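Local coordinates for protein ORF59 (Human herpesvirus 8, PDB 3HSL) that serves as the DNA polymerase accessory subunit in viral lytic replication and raises polymerase processivity, probably by acting as a sliding clamp, at residues 132-137 / 143-148; 90-93 / 98-101; 12-17 / 47-52; 25-30 / 268-273. One frame throughout, in Å; residues are numbered along the deposited sequence.

Interaction 1 (132-137 / 143-148)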
loop_
_atom_site.group_PDB
_atom_site.type_symbol
_atom_site.label_atom_id
_atom_site.label_comp_id
_atom_site.label_asym_id
_atom_site.label_seq_id
_atom_site.Cartn_x
_atom_site.Cartn_y
_atom_site.Cartn_z
ATOM N N ARG A 132 9.731 -12.971 14.071
ATOM C CA ARG A 132 9.887 -13.361 12.672
ATOM C C ARG A 132 8.580 -13.891 12.141
ATOM O O ARG A 132 7.952 -14.759 12.762
ATOM C CB ARG A 132 10.866 -14.476 12.372
ATOM C CG ARG A 132 12.308 -14.179 12.107
ATOM C CD ARG A 132 12.783 -15.421 11.329
ATOM N NE ARG A 132 12.325 -16.643 12.009
ATOM C CZ ARG A 132 12.434 -17.884 11.538
ATOM N NH1 ARG A 132 12.994 -18.106 10.358
ATOM N NH2 ARG A 132 11.979 -18.915 12.248
ATOM N N THR A 133 8.170 -13.375 10.996
ATOM C CA THR A 133 6.960 -13.836 10.367
ATOM C C THR A 133 7.431 -14.324 9.022
ATOM O O THR A 133 8.148 -13.625 8.290
ATOM C CB THR A 133 5.902 -12.728 10.233
ATOM O OG1 THR A 133 5.537 -12.266 11.541
ATOM C CG2 THR A 133 4.658 -13.237 9.521
ATOM N N THR A 134 7.027 -15.538 8.705
ATOM C CA THR A 134 7.374 -16.140 7.461
ATOM C C THR A 134 6.093 -16.333 6.716
ATOM O O THR A 134 5.171 -16.953 7.249
ATOM C CB THR A 134 8.038 -17.492 7.689
ATOM O OG1 THR A 134 9.309 -17.267 8.305
ATOM C CG2 THR A 134 8.264 -18.224 6.363
ATOM N N ILE A 135 6.045 -15.801 5.496
ATOM C CA ILE A 135 4.885 -15.955 4.628
ATOM C C ILE A 135 5.310 -16.744 3.357
ATOM O O ILE A 135 6.389 -16.496 2.787
ATOM C CB ILE A 135 4.244 -14.590 4.231
ATOM C CG1 ILE A 135 3.904 -13.709 5.460
ATOM C CG2 ILE A 135 3.016 -14.805 3.352
ATOM C CD1 ILE A 135 2.879 -14.276 6.465
ATOM N N SER A 136 4.463 -17.688 2.930
ATOM C CA SER A 136 4.701 -18.498 1.744
ATOM C C SER A 136 3.496 -18.291 0.858
ATOM O O SER A 136 2.378 -18.597 1.253
ATOM C CB SER A 136 4.845 -19.969 2.106
ATOM O OG SER A 136 5.919 -20.147 3.008
ATOM N N TYR A 137 3.743 -17.771 -0.342
ATOM C CA TYR A 137 2.702 -17.450 -1.311
ATOM C C TYR A 137 2.219 -18.596 -2.208
ATOM O O TYR A 137 2.809 -19.674 -2.218
ATOM C CB TYR A 137 3.148 -16.205 -2.101
ATOM C CG TYR A 137 3.329 -15.045 -1.145
ATOM C CD1 TYR A 137 2.237 -14.287 -0.739
ATOM C CD2 TYR A 137 4.586 -14.714 -0.644
ATOM C CE1 TYR A 137 2.382 -13.235 0.130
ATOM C CE2 TYR A 137 4.755 -13.649 0.239
ATOM C CZ TYR A 137 3.644 -12.910 0.626
ATOM O OH TYR A 137 3.777 -11.844 1.507
ATOM N N SER A 143 8.303 -16.168 -1.152
ATOM C CA SER A 143 8.194 -16.052 0.295
ATOM C C SER A 143 8.738 -14.706 0.774
ATOM O O SER A 143 9.417 -13.991 0.031
ATOM C CB SER A 143 8.901 -17.208 1.031
ATOM O OG SER A 143 10.321 -17.146 0.941
ATOM N N THR A 144 8.424 -14.375 2.025
ATOM C CA THR A 144 8.892 -13.157 2.680
ATOM C C THR A 144 9.245 -13.507 4.121
ATOM O O THR A 144 8.496 -14.229 4.790
ATOM C CB THR A 144 7.815 -12.067 2.724
ATOM O OG1 THR A 144 7.480 -11.631 1.388
ATOM C CG2 THR A 144 8.311 -10.873 3.537
ATOM N N VAL A 145 10.379 -13.017 4.609
ATOM C CA VAL A 145 10.757 -13.254 6.014
ATOM C C VAL A 145 11.064 -11.893 6.645
ATOM O O VAL A 145 12.110 -11.290 6.382
ATOM C CB VAL A 145 11.913 -14.255 6.195
ATOM C CG1 VAL A 145 12.323 -14.328 7.654
ATOM C CG2 VAL A 145 11.512 -15.633 5.671
ATOM N N HIS A 146 10.131 -11.428 7.473
ATOM C CA HIS A 146 10.255 -10.139 8.128
ATOM C C HIS A 146 10.604 -10.277 9.603
ATOM O O HIS A 146 9.870 -10.923 10.356
ATOM C CB HIS A 146 8.944 -9.357 7.976
ATOM C CG HIS A 146 9.015 -7.958 8.488
ATOM N ND1 HIS A 146 9.642 -6.947 7.792
ATOM C CD2 HIS A 146 8.539 -7.394 9.620
ATOM C CE1 HIS A 146 9.552 -5.819 8.472
ATOM N NE2 HIS A 146 8.887 -6.061 9.586
ATOM N N LYS A 147 11.721 -9.670 9.998
ATOM C CA LYS A 147 12.170 -9.675 11.380
ATOM C C LYS A 147 11.914 -8.305 11.945
ATOM O O LYS A 147 12.060 -7.298 11.240
ATOM C CB LYS A 147 13.664 -9.992 11.498
ATOM C CG LYS A 147 14.010 -11.378 11.000
ATOM C CD LYS A 147 15.472 -11.759 11.173
ATOM C CE LYS A 147 15.710 -13.165 10.597
ATOM N NZ LYS A 147 17.094 -13.649 10.843
ATOM N N SER A 148 11.531 -8.253 13.218
ATOM C CA SER A 148 11.294 -6.971 13.856
ATOM C C SER A 148 11.408 -7.068 15.376
ATOM O O SER A 148 11.742 -8.126 15.901
ATOM C CB SER A 148 9.953 -6.401 13.430
ATOM O OG SER A 148 9.876 -5.046 13.838
#

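Interaction 2 (90-93 / 98-101)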
loop_
_atom_site.group_PDB
_atom_site.type_symbol
_atom_site.label_atom_id
_atom_site.label_comp_id
_atom_site.label_asym_id
_atom_site.label_seq_id
_atom_site.Cartn_x
_atom_site.Cartn_y
_atom_site.Cartn_z
ATOM N N ASN A 90 1.934 -3.972 13.873
ATOM C CA ASN A 90 1.908 -4.740 12.607
ATOM C C ASN A 90 2.627 -4.103 11.450
ATOM O O ASN A 90 3.001 -4.788 10.515
ATOM C CB ASN A 90 0.607 -5.489 12.176
ATOM C CG ASN A 90 -0.538 -4.590 11.930
ATOM O OD1 ASN A 90 -0.564 -3.498 12.457
ATOM N ND2 ASN A 90 -1.503 -5.036 11.133
ATOM N N THR A 91 2.823 -2.797 11.514
ATOM C CA THR A 91 3.599 -2.119 10.487
ATOM C C THR A 91 4.841 -1.509 11.162
ATOM O O THR A 91 4.781 -0.423 11.736
ATOM C CB THR A 91 2.821 -1.031 9.701
ATOM O OG1 THR A 91 1.596 -1.574 9.176
ATOM C CG2 THR A 91 3.695 -0.504 8.562
ATOM N N SER A 92 5.962 -2.224 11.083
ATOM C CA SER A 92 7.243 -1.803 11.654
ATOM C C SER A 92 7.564 -0.451 11.065
ATOM O O SER A 92 7.167 -0.193 9.938
ATOM C CB SER A 92 8.309 -2.789 11.214
ATOM O OG SER A 92 7.904 -4.122 11.480
ATOM N N VAL A 93 8.269 0.423 11.780
ATOM C CA VAL A 93 8.547 1.736 11.173
ATOM C C VAL A 93 9.486 1.589 9.989
ATOM O O VAL A 93 10.383 0.741 9.997
ATOM C CB VAL A 93 8.953 2.911 12.180
ATOM C CG1 VAL A 93 9.363 4.206 11.431
ATOM C CG2 VAL A 93 7.796 3.225 13.154
ATOM N N THR A 98 3.009 -5.341 6.702
ATOM C CA THR A 98 1.896 -5.264 7.615
ATOM C C THR A 98 1.528 -6.704 7.930
ATOM O O THR A 98 0.949 -7.424 7.104
ATOM C CB THR A 98 0.759 -4.446 6.998
ATOM O OG1 THR A 98 1.237 -3.121 6.747
ATOM C CG2 THR A 98 -0.422 -4.372 7.908
ATOM N N HIS A 99 1.873 -7.129 9.139
ATOM C CA HIS A 99 1.598 -8.499 9.515
ATOM C C HIS A 99 0.220 -9.006 9.077
ATOM O O HIS A 99 0.137 -9.936 8.254
ATOM C CB HIS A 99 1.850 -8.722 10.998
ATOM C CG HIS A 99 3.293 -8.628 11.382
ATOM N ND1 HIS A 99 3.936 -7.421 11.574
ATOM C CD2 HIS A 99 4.218 -9.591 11.613
ATOM C CE1 HIS A 99 5.197 -7.648 11.909
ATOM N NE2 HIS A 99 5.391 -8.953 11.937
ATOM N N THR A 100 -0.847 -8.405 9.608
ATOM C CA THR A 100 -2.197 -8.843 9.283
ATOM C C THR A 100 -2.512 -8.783 7.791
ATOM O O THR A 100 -3.304 -9.592 7.286
ATOM C CB THR A 100 -3.278 -8.048 10.058
ATOM O OG1 THR A 100 -3.239 -6.659 9.681
ATOM C CG2 THR A 100 -3.114 -8.210 11.597
ATOM N N ARG A 101 -1.903 -7.840 7.077
ATOM C CA ARG A 101 -2.191 -7.728 5.651
ATOM C C ARG A 101 -1.743 -9.002 4.952
ATOM O O ARG A 101 -2.459 -9.546 4.115
ATOM C CB ARG A 101 -1.433 -6.590 5.011
ATOM C CG ARG A 101 -1.948 -6.279 3.645
ATOM C CD ARG A 101 -0.841 -5.861 2.742
ATOM N NE ARG A 101 -1.364 -5.457 1.449
ATOM C CZ ARG A 101 -0.734 -5.678 0.295
ATOM N NH1 ARG A 101 0.427 -6.312 0.295
ATOM N NH2 ARG A 101 -1.267 -5.280 -0.856
#

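Interaction 3 (12-17 / 47-52)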
loop_
_atom_site.group_PDB
_atom_site.type_symbol
_atom_site.label_atom_id
_atom_site.label_comp_id
_atom_site.label_asym_id
_atom_site.label_seq_id
_atom_site.Cartn_x
_atom_site.Cartn_y
_atom_site.Cartn_z
ATOM N N TYR A 12 10.163 -19.353 21.235
ATOM C CA TYR A 12 8.758 -19.727 20.970
ATOM C C TYR A 12 8.253 -19.360 19.584
ATOM O O TYR A 12 8.369 -18.221 19.151
ATOM C CB TYR A 12 7.843 -19.091 22.030
ATOM C CG TYR A 12 6.374 -19.471 21.975
ATOM C CD1 TYR A 12 5.923 -20.640 22.570
ATOM C CD2 TYR A 12 5.439 -18.662 21.336
ATOM C CE1 TYR A 12 4.579 -21.002 22.531
ATOM C CE2 TYR A 12 4.090 -19.013 21.289
ATOM C CZ TYR A 12 3.668 -20.189 21.892
ATOM O OH TYR A 12 2.341 -20.566 21.864
ATOM N N GLY A 13 7.685 -20.345 18.900
ATOM C CA GLY A 13 7.155 -20.165 17.561
ATOM C C GLY A 13 5.765 -20.739 17.424
ATOM O O GLY A 13 5.354 -21.587 18.207
ATOM N N VAL A 14 5.036 -20.274 16.420
ATOM C CA VAL A 14 3.684 -20.732 16.193
ATOM C C VAL A 14 3.374 -20.783 14.691
ATOM O O VAL A 14 3.836 -19.927 13.926
ATOM C CB VAL A 14 2.687 -19.795 16.934
ATOM C CG1 VAL A 14 2.681 -18.388 16.314
ATOM C CG2 VAL A 14 1.302 -20.363 16.924
ATOM N N ARG A 15 2.603 -21.787 14.283
ATOM C CA ARG A 15 2.172 -21.942 12.908
ATOM C C ARG A 15 0.788 -21.308 12.847
ATOM O O ARG A 15 -0.066 -21.577 13.705
ATOM C CB ARG A 15 2.093 -23.410 12.499
ATOM C CG ARG A 15 1.395 -23.631 11.148
ATOM C CD ARG A 15 1.105 -25.115 10.886
ATOM N NE ARG A 15 0.155 -25.334 9.782
ATOM C CZ ARG A 15 -1.181 -25.324 9.908
ATOM N NH1 ARG A 15 -1.759 -25.102 11.089
ATOM N NH2 ARG A 15 -1.950 -25.536 8.844
ATOM N N VAL A 16 0.572 -20.471 11.833
ATOM C CA VAL A 16 -0.697 -19.750 11.630
ATOM C C VAL A 16 -1.703 -20.519 10.757
ATOM O O VAL A 16 -1.376 -20.912 9.641
ATOM C CB VAL A 16 -0.398 -18.366 11.007
ATOM C CG1 VAL A 16 -1.677 -17.564 10.777
ATOM C CG2 VAL A 16 0.577 -17.595 11.903
ATOM N N ASP A 17 -2.919 -20.735 11.261
ATOM C CA ASP A 17 -3.943 -21.459 10.491
ATOM C C ASP A 17 -4.523 -20.508 9.435
ATOM O O ASP A 17 -5.592 -19.897 9.633
ATOM C CB ASP A 17 -5.034 -21.996 11.422
ATOM C CG ASP A 17 -6.074 -22.835 10.690
ATOM O OD1 ASP A 17 -6.209 -22.712 9.451
ATOM O OD2 ASP A 17 -6.768 -23.628 11.360
ATOM N N CYS A 47 -0.180 -23.400 24.733
ATOM C CA CYS A 47 -0.761 -24.469 23.941
ATOM C C CYS A 47 -1.647 -23.938 22.817
ATOM O O CYS A 47 -1.447 -24.282 21.656
ATOM C CB CYS A 47 -1.526 -25.394 24.862
ATOM S SG CYS A 47 -0.392 -26.065 26.079
ATOM N N THR A 48 -2.626 -23.104 23.146
ATOM C CA THR A 48 -3.485 -22.556 22.111
ATOM C C THR A 48 -3.611 -21.059 22.365
ATOM O O THR A 48 -4.531 -20.631 23.046
ATOM C CB THR A 48 -4.878 -23.215 22.099
ATOM O OG1 THR A 48 -5.567 -22.881 23.304
ATOM C CG2 THR A 48 -4.776 -24.741 21.969
ATOM N N PRO A 49 -2.683 -20.259 21.819
ATOM C CA PRO A 49 -2.741 -18.829 22.040
ATOM C C PRO A 49 -3.660 -18.112 21.063
ATOM O O PRO A 49 -3.988 -18.628 19.999
ATOM C CB PRO A 49 -1.307 -18.387 21.800
ATOM C CG PRO A 49 -0.785 -19.355 20.777
ATOM C CD PRO A 49 -1.534 -20.648 20.979
ATOM N N THR A 50 -4.065 -16.909 21.446
ATOM C CA THR A 50 -4.937 -16.094 20.650
ATOM C C THR A 50 -4.145 -15.106 19.839
ATOM O O THR A 50 -3.102 -14.603 20.273
ATOM C CB THR A 50 -5.919 -15.351 21.543
ATOM O OG1 THR A 50 -6.776 -16.309 22.169
ATOM C CG2 THR A 50 -6.774 -14.407 20.748
ATOM N N LEU A 51 -4.662 -14.842 18.647
ATOM C CA LEU A 51 -4.083 -13.901 17.738
ATOM C C LEU A 51 -5.045 -12.729 17.729
ATOM O O LEU A 51 -6.252 -12.886 17.459
ATOM C CB LEU A 51 -3.946 -14.498 16.343
ATOM C CG LEU A 51 -3.454 -13.516 15.275
ATOM C CD1 LEU A 51 -2.033 -12.987 15.521
ATOM C CD2 LEU A 51 -3.577 -14.109 13.868
ATOM N N SER A 52 -4.525 -11.551 18.027
ATOM C CA SER A 52 -5.373 -10.369 18.032
ATOM C C SER A 52 -4.673 -9.122 17.582
ATOM O O SER A 52 -3.453 -9.026 17.676
ATOM C CB SER A 52 -6.114 -10.205 19.352
ATOM O OG SER A 52 -5.273 -10.470 20.440
#

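Interaction 4 (25-30 / 268-273)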
loop_
_atom_site.group_PDB
_atom_site.type_symbol
_atom_site.label_atom_id
_atom_site.label_comp_id
_atom_site.label_asym_id
_atom_site.label_seq_id
_atom_site.Cartn_x
_atom_site.Cartn_y
_atom_site.Cartn_z
ATOM N N ARG A 25 -11.232 -13.547 6.593
ATOM C CA ARG A 25 -10.651 -12.431 5.828
ATOM C C ARG A 25 -11.533 -11.162 5.710
ATOM O O ARG A 25 -11.051 -10.033 5.875
ATOM C CB ARG A 25 -10.223 -12.922 4.443
ATOM C CG ARG A 25 -9.381 -11.921 3.710
ATOM C CD ARG A 25 -8.888 -12.380 2.349
ATOM N NE ARG A 25 -8.042 -11.322 1.797
ATOM C CZ ARG A 25 -8.506 -10.243 1.157
ATOM N NH1 ARG A 25 -9.822 -10.062 0.977
ATOM N NH2 ARG A 25 -7.653 -9.333 0.690
ATOM N N ARG A 26 -12.815 -11.373 5.430
ATOM C CA ARG A 26 -13.816 -10.324 5.270
ATOM C C ARG A 26 -13.835 -9.387 6.480
ATOM O O ARG A 26 -14.024 -8.185 6.339
ATOM C CB ARG A 26 -15.164 -11.026 5.101
ATOM C CG ARG A 26 -16.263 -10.331 4.324
ATOM C CD ARG A 26 -17.270 -11.474 3.934
ATOM N NE ARG A 26 -18.028 -11.231 2.706
ATOM C CZ ARG A 26 -17.572 -11.577 1.504
ATOM N NH1 ARG A 26 -16.384 -12.166 1.395
ATOM N NH2 ARG A 26 -18.290 -11.340 0.412
ATOM N N VAL A 27 -13.639 -9.931 7.672
ATOM C CA VAL A 27 -13.625 -9.100 8.864
ATOM C C VAL A 27 -12.371 -8.221 8.851
ATOM O O VAL A 27 -12.427 -7.030 9.187
ATOM C CB VAL A 27 -13.647 -9.922 10.167
ATOM C CG1 VAL A 27 -13.723 -8.988 11.362
ATOM C CG2 VAL A 27 -14.831 -10.865 10.194
ATOM N N ASN A 28 -11.245 -8.812 8.461
ATOM C CA ASN A 28 -9.992 -8.094 8.413
ATOM C C ASN A 28 -9.977 -6.973 7.373
ATOM O O ASN A 28 -9.420 -5.913 7.627
ATOM C CB ASN A 28 -8.849 -9.055 8.133
ATOM C CG ASN A 28 -7.507 -8.387 8.235
ATOM O OD1 ASN A 28 -7.161 -7.806 9.274
ATOM N ND2 ASN A 28 -6.734 -8.464 7.159
ATOM N N GLU A 29 -10.580 -7.198 6.207
ATOM C CA GLU A 29 -10.636 -6.170 5.156
ATOM C C GLU A 29 -11.479 -4.953 5.550
ATOM O O GLU A 29 -11.270 -3.838 5.054
ATOM C CB GLU A 29 -11.164 -6.748 3.839
ATOM C CG GLU A 29 -10.228 -7.776 3.243
ATOM C CD GLU A 29 -8.863 -7.175 2.886
ATOM O OE1 GLU A 29 -8.849 -6.220 2.063
ATOM O OE2 GLU A 29 -7.822 -7.667 3.431
ATOM N N HIS A 30 -12.434 -5.166 6.440
ATOM C CA HIS A 30 -13.294 -4.092 6.856
ATOM C C HIS A 30 -12.610 -3.171 7.867
ATOM O O HIS A 30 -12.892 -1.975 7.900
ATOM C CB HIS A 30 -14.581 -4.688 7.406
ATOM C CG HIS A 30 -15.600 -3.674 7.797
ATOM N ND1 HIS A 30 -16.356 -2.989 6.873
ATOM C CD2 HIS A 30 -15.992 -3.231 9.013
ATOM C CE1 HIS A 30 -17.170 -2.162 7.502
ATOM N NE2 HIS A 30 -16.970 -2.289 8.803
ATOM N N GLY A 268 -22.808 -9.429 6.941
ATOM C CA GLY A 268 -22.796 -10.885 6.924
ATOM C C GLY A 268 -22.023 -11.433 8.106
ATOM O O GLY A 268 -21.761 -12.636 8.172
ATOM N N TRP A 269 -21.660 -10.549 9.041
ATOM C CA TRP A 269 -20.879 -10.935 10.215
ATOM C C TRP A 269 -21.257 -10.308 11.556
ATOM O O TRP A 269 -21.749 -10.996 12.448
ATOM C CB TRP A 269 -19.395 -10.673 9.947
ATOM C CG TRP A 269 -18.815 -11.613 8.961
ATOM C CD1 TRP A 269 -18.945 -11.566 7.606
ATOM C CD2 TRP A 269 -18.003 -12.751 9.249
ATOM N NE1 TRP A 269 -18.266 -12.606 7.030
ATOM C CE2 TRP A 269 -17.677 -13.350 8.018
ATOM C CE3 TRP A 269 -17.521 -13.321 10.429
ATOM C CZ2 TRP A 269 -16.890 -14.493 7.931
ATOM C CZ3 TRP A 269 -16.748 -14.442 10.353
ATOM C CH2 TRP A 269 -16.433 -15.025 9.110
ATOM N N PHE A 270 -21.024 -9.008 11.695
ATOM C CA PHE A 270 -21.315 -8.314 12.941
ATOM C C PHE A 270 -22.220 -7.125 12.758
ATOM O O PHE A 270 -22.297 -6.558 11.672
ATOM C CB PHE A 270 -20.020 -7.822 13.621
ATOM C CG PHE A 270 -19.068 -8.915 13.978
ATOM C CD1 PHE A 270 -19.307 -9.731 15.072
ATOM C CD2 PHE A 270 -17.920 -9.129 13.221
ATOM C CE1 PHE A 270 -18.425 -10.745 15.406
ATOM C CE2 PHE A 270 -17.023 -10.145 13.548
ATOM C CZ PHE A 270 -17.279 -10.954 14.643
ATOM N N THR A 271 -22.890 -6.774 13.852
ATOM C CA THR A 271 -23.792 -5.634 13.947
ATOM C C THR A 271 -23.507 -5.022 15.334
ATOM O O THR A 271 -23.346 -5.760 16.309
ATOM C CB THR A 271 -25.273 -6.042 13.771
ATOM O OG1 THR A 271 -26.088 -4.873 13.671
ATOM C CG2 THR A 271 -25.773 -6.927 14.921
ATOM N N PRO A 272 -23.440 -3.680 15.424
ATOM C CA PRO A 272 -23.116 -2.971 16.659
ATOM C C PRO A 272 -24.039 -3.164 17.844
ATOM O O PRO A 272 -25.257 -3.211 17.698
ATOM C CB PRO A 272 -23.161 -1.490 16.240
ATOM C CG PRO A 272 -22.981 -1.488 14.795
ATOM C CD PRO A 272 -23.675 -2.731 14.324
ATOM N N GLY A 273 -23.425 -3.272 19.014
ATOM C CA GLY A 273 -24.125 -3.407 20.270
ATOM C C GLY A 273 -23.379 -2.509 21.238
ATOM O O GLY A 273 -22.141 -2.458 21.205
#

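Interaction 1 (132-137 / 143-148)
Arg132 and Lys147 lie side by side on one face of an antiparallel beta hairpin, with both side chains heading the same way. Their CG atoms are 3.5 Å apart. The lysine stays extended. The arginine bends at its third torsion (chi3 -47°), which swings the guanidinium away from the lysine tip. Arg132 NE is 5.8 Å from Lys147 NZ, a spacing that probably eases the repulsion of like charges. The bend also puts Thr134 OG1 off one guanidinium face, toward its rim. Val145 continues this row. Its CG1 lies against Arg132 CD at 3.9 Å. The Val145 and Thr134 side chains lie side by side, CG2 to OG1 3.8 Å.

The backbones are held by two hydrogen-bonded pairs, Thr133 with His146 and Ile135 with Thr144. The bond from Ile135 N to Thr144 O is nearly straight (3.0 Å, 171° at the hydrogen). Strand 143-149 is the outer strand of its sheet within the chain. In the dimer it pairs antiparallel with a strand of the second subunit, so the sheet runs on across the interface. There Thr144 OG1 and His146 ND1 are hydrogen-bonded to His146 and Thr144 of the second subunit.

On the face of Ile135 and Thr144, the Tyr137 ring lies by both strands, and its OH bonds to Glu102. Ile135 CG2 sits over one ring face, toward the rim. Thr144 OG1 meets the ring edge, 3.6 Å from Tyr137 CE2.

Interaction 2 (90-93 / 98-101)
The backbone of Asn90 meets that of His99 where the chain turns from a loop into a helix. His99 N donates to Asn90 O at 2.9 Å, with 158° at the hydrogen. Thr98 CA also approaches Asn90 O, in a CA-H...O contact of 3.1 Å. Next to these, the CA atoms of Thr91 and Thr98 are 4.6 Å apart.

The same carbonyl oxygen takes a second bond from a side chain. His99 ND1 reaches Asn90 O at 3.0 Å. The two donors come from opposite faces of the carbonyl plane, and both are tilted out of it. Asn90 O is therefore gripped by the backbone and the side chain of one residue. The imidazole owes its place to its first torsion (chi1 -68°), which sets CG beside the backbone N, and the ring turns an edge to the carbonyl. The second bond helps to fix the rotation of the ring.

This is a short loop folded back on the start of helix 99-103. Thr98 sits at the N-cap position, but its side chain makes no capping bond. Instead Thr98 OG1 donates to Thr91 OG1 at 2.9 Å. Thr91 OG1 is also bonded to Lys36 O.

Asn90 CB packs on His99 CB at 3.7 Å. The His99 ring meets Phe88 and Phe97 edge-to-face. Ser92 OG, near the plane of the His99 ring, is hydrogen-bonded to His146 NE2 and Ser148 OG.

Interaction 3 (12-17 / 47-52)
Tyr12 reaches from strand 12-16 toward Pro49, and the two side chains approach from opposite directions. The path starts at Tyr12 CB, which leaves the backbone toward segment 47-52. CG is anti to the backbone N (chi1 -175°), and this carries the ring out across the gap. That gap is wide, since even the nearest CA atoms, those of Val14 and Pro49, are 8.9 Å apart. The side chain also packs on Pro73 and Phe115, and its ring meets His77 edge-to-face.

Only the tip touches the other segment. Tyr12 OH lies 3.5 Å from Pro49 CG and 4.0 Å from Pro49 CD. Its polar need is met next door, by a hydrogen bond with Ala46 O. The hydroxyl is thus held near the start of strand 49-56 while it touches Pro49 CG.

Val14, two residues on, points to the same side. Its CG2 comes loosely to Pro49 CG at 4.5 Å. Leu71 of strand 71-73 touches Val14, Pro49 and Leu51. Tyr12, Val14 and Pro49 are all buried. The arrangement is side-chain packing between two beta sheets, one with strand 12-16 and one with strand 49-56, in a herpesvirus polymerase accessory subunit of the DNA-clamp clan.

Interaction 4 (25-30 / 268-273)
Glu29 N bonds Arg25 O at 2.9 Å, and this turn of helix 18-35 presents Arg26 and Val27 to Trp269. The helix is weakly bonded here and kinked, with the N of residues 26 and 27 lacking a bond to the turn before.

Val27 carries the contact. Its CG2 sits over one face of the indole, 4.0 Å from the centroid of the six-membered ring of Trp269 and 25° off the normal. This is a CH-pi contact, placed toward the rim near CE3. The valine's CG1 is anti to the backbone N (chi1 -176°), and CG2 is left to face the indole. The same Val27 CG2 lies near the plane of the Phe270 ring, at its edge, 4.1 Å from CE2.

The Arg26 side chain crosses that of Trp269 at about a right angle. Its methylene CD does the touching and meets the indole obliquely, 3.4 Å from Trp269 NE1.

Trp269 and Phe270 form a classic beta bulge opposite Val266, which is consistent with both side chains pointing toward the helix. Phe270 also packs on Val296 and Leu298 of strand 296-302. The contact is mostly apolar, with one CH-pi contact, which suggests that packing and burial rather than paired charges join helix 18-35 to the start of strand 270-276.

In the fold
Interactions 1 and 2 meet directly, their centres about 11 Å apart. Thr133 packs on His99, and His146 CD2 lies 4.1 Å from His99 CE1. Both contacts also touch the second subunit, so the hairpin forms part of the dimer interface and the loop adjoins it. Interaction 3 stands about 15 Å from interaction 1, centre to centre, and does not touch it. They are linked through the sheet that holds both strand 12-16 and the hairpin. Helix 18-35 follows strand 12-16 directly and leads to interaction 4, whose centre is about 10 Å from the centre of the chain. There Asn28 ND2 packs against Thr100 O of interaction 2 at 3.6 Å.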